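Serine protease (Arthrobacter nicotinovorans, PDB 3WY8) is a trypsin-like serine protease that probably cleaves peptide bonds in proteins and has keratinolytic activity. Local coordinates at residues F15-G19 and G20-V24. Residues are numbered along the deposited sequence; the frame is centred on the assembly and turned at random.
Sequences FFTLG and GSNYV
Phe16 and Tyr23, a hydrogen-bonded antiparallel pair, pack more through a methylene than through ring on ring. Tyr23 CB sits over one face of the Phe16 ring, offset toward its rim and 3.4 Å from Phe16 CZ, a CH-pi contact, while the two ring planes meet obliquely at 38°. Phe16 CG lies between its backbone N and carbonyl carbon (chi1 68°), which brings the ring across toward the neighbouring strand, against that methylene. An alanine here would probably strip Tyr23 CB of the ring face it packs on and leave the tyrosine ring freer to shift. Leu18 O lies at the edge of the Tyr23 ring, in its plane, 3.4 Å from Tyr23 CE2. On the opposite face of the sheet, which carries Phe15, Thr17, Asn22 and Val24, Phe15 CD1 meets Val24 CG1 at 3.8 Å, the two side chains lying side by side.

The frame is a two-residue beta hairpin of the N-terminal barrel of this trypsin-like catalytic domain, closed by a type I' turn in which Gly19 and Gly20 both adopt positive phi. Backbone bonds pair Phe16 with Tyr23 and Leu18 with Ser21; beyond the hairpin, Phe15 bonds through its backbone to Ile57 of barrel strand 55-60, and Thr17 to Thr54 and Asn55.

Thr17 OG1 donates to Asn22 OD1 at 2.8 Å, almost straight in line with the amide carbonyl. Near the turn, a water oxygen 2.8 Å from Leu18 O donates to that carbonyl and also hydrogen-bonds Tyr23 OH; another links Gly19 O to Ser21 OG.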
loop_
_atom_site.group_PDB
_atom_site.type_symbol
_atom_site.label_atom_id
_atom_site.label_comp_id
_atom_site.label_asym_id
_atom_site.label_seq_id
_atom_site.Cartn_x
_atom_site.Cartn_y
_atom_site.Cartn_z
ATOM N N PHE A 15 -9.941 3.044 -4.652
ATOM C CA PHE A 15 -11.127 3.808 -4.274
ATOM C C PHE A 15 -11.931 2.916 -3.344
ATOM O O PHE A 15 -12.227 1.764 -3.687
ATOM C CB PHE A 15 -11.967 4.147 -5.506
ATOM C CG PHE A 15 -11.272 5.038 -6.499
ATOM C CD1 PHE A 15 -11.501 6.414 -6.495
ATOM C CD2 PHE A 15 -10.400 4.504 -7.448
ATOM C CE1 PHE A 15 -10.869 7.245 -7.413
ATOM C CE2 PHE A 15 -9.766 5.327 -8.376
ATOM C CZ PHE A 15 -10.006 6.701 -8.362
ATOM N N PHE A 16 -12.288 3.424 -2.169
ATOM C CA PHE A 16 -12.988 2.572 -1.210
ATOM C C PHE A 16 -14.019 3.275 -0.338
ATOM O O PHE A 16 -14.033 4.503 -0.240
ATOM C CB PHE A 16 -11.996 1.747 -0.365
ATOM C CG PHE A 16 -11.152 2.562 0.585
ATOM C CD1 PHE A 16 -11.415 2.544 1.951
ATOM C CD2 PHE A 16 -10.074 3.312 0.122
ATOM C CE1 PHE A 16 -10.633 3.280 2.848
ATOM C CE2 PHE A 16 -9.282 4.052 1.011
ATOM C CZ PHE A 16 -9.565 4.032 2.376
ATOM N N THR A 17 -14.903 2.475 0.254
ATOM C CA THR A 17 -15.884 2.963 1.210
ATOM C C THR A 17 -15.598 2.293 2.547
ATOM O O THR A 17 -15.555 1.066 2.639
ATOM C CB THR A 17 -17.327 2.675 0.742
ATOM O OG1 THR A 17 -17.534 3.269 -0.549
ATOM C CG2 THR A 17 -18.339 3.252 1.718
ATOM N N LEU A 18 -15.389 3.111 3.573
ATOM C CA LEU A 18 -15.047 2.618 4.900
ATOM C C LEU A 18 -15.777 3.443 5.951
ATOM O O LEU A 18 -15.680 4.671 5.962
ATOM C CB LEU A 18 -13.532 2.676 5.123
ATOM C CG LEU A 18 -12.974 2.172 6.459
ATOM C CD1 LEU A 18 -13.228 0.682 6.642
ATOM C CD2 LEU A 18 -11.485 2.477 6.560
ATOM N N GLY A 19 -16.513 2.762 6.826
ATOM C CA GLY A 19 -17.325 3.437 7.839
ATOM C C GLY A 19 -18.341 4.376 7.211
ATOM O O GLY A 19 -18.704 5.400 7.802
ATOM N N GLY A 20 -18.775 4.032 6.001
ATOM C CA GLY A 20 -19.783 4.797 5.275
ATOM C C GLY A 20 -19.284 6.004 4.496
ATOM O O GLY A 20 -20.083 6.715 3.893
ATOM N N SER A 21 -17.973 6.237 4.502
ATOM C CA SER A 21 -17.387 7.386 3.798
ATOM C C SER A 21 -16.459 6.946 2.669
ATOM O O SER A 21 -15.921 5.837 2.695
ATOM C CB SER A 21 -16.631 8.295 4.769
ATOM O OG SER A 21 -17.505 8.852 5.732
ATOM N N ASN A 22 -16.273 7.830 1.690
ATOM C CA ASN A 22 -15.477 7.525 0.502
ATOM C C ASN A 22 -14.064 8.094 0.549
ATOM O O ASN A 22 -13.868 9.290 0.799
ATOM C CB ASN A 22 -16.215 7.985 -0.752
ATOM C CG ASN A 22 -17.560 7.313 -0.899
ATOM O OD1 ASN A 22 -17.660 6.088 -0.824
ATOM N ND2 ASN A 22 -18.607 8.110 -1.075
ATOM N N TYR A 23 -13.089 7.224 0.296
ATOM C CA TYR A 23 -11.676 7.569 0.430
ATOM C C TYR A 23 -10.849 7.040 -0.739
ATOM O O TYR A 23 -11.315 6.205 -1.519
ATOM C CB TYR A 23 -11.111 6.968 1.723
ATOM C CG TYR A 23 -11.807 7.371 3.001
ATOM C CD1 TYR A 23 -11.630 8.646 3.540
ATOM C CD2 TYR A 23 -12.619 6.470 3.686
ATOM C CE1 TYR A 23 -12.259 9.021 4.729
ATOM C CE2 TYR A 23 -13.255 6.833 4.879
ATOM C CZ TYR A 23 -13.070 8.110 5.389
ATOM O OH TYR A 23 -13.689 8.484 6.561
ATOM N N VAL A 24 -9.613 7.523 -0.844
ATOM C CA VAL A 24 -8.633 6.959 -1.774
ATOM C C VAL A 24 -7.373 6.490 -1.065
ATOM O O VAL A 24 -7.017 6.993 0.005
ATOM C CB VAL A 24 -8.207 7.938 -2.902
ATOM C CG1 VAL A 24 -9.288 8.062 -3.941
ATOM C CG2 VAL A 24 -7.781 9.294 -2.334
HETATM O O HOH W 1 -15.200 6.611 7.904
HETATM O O HOH W 2 -17.946 8.146 8.356
#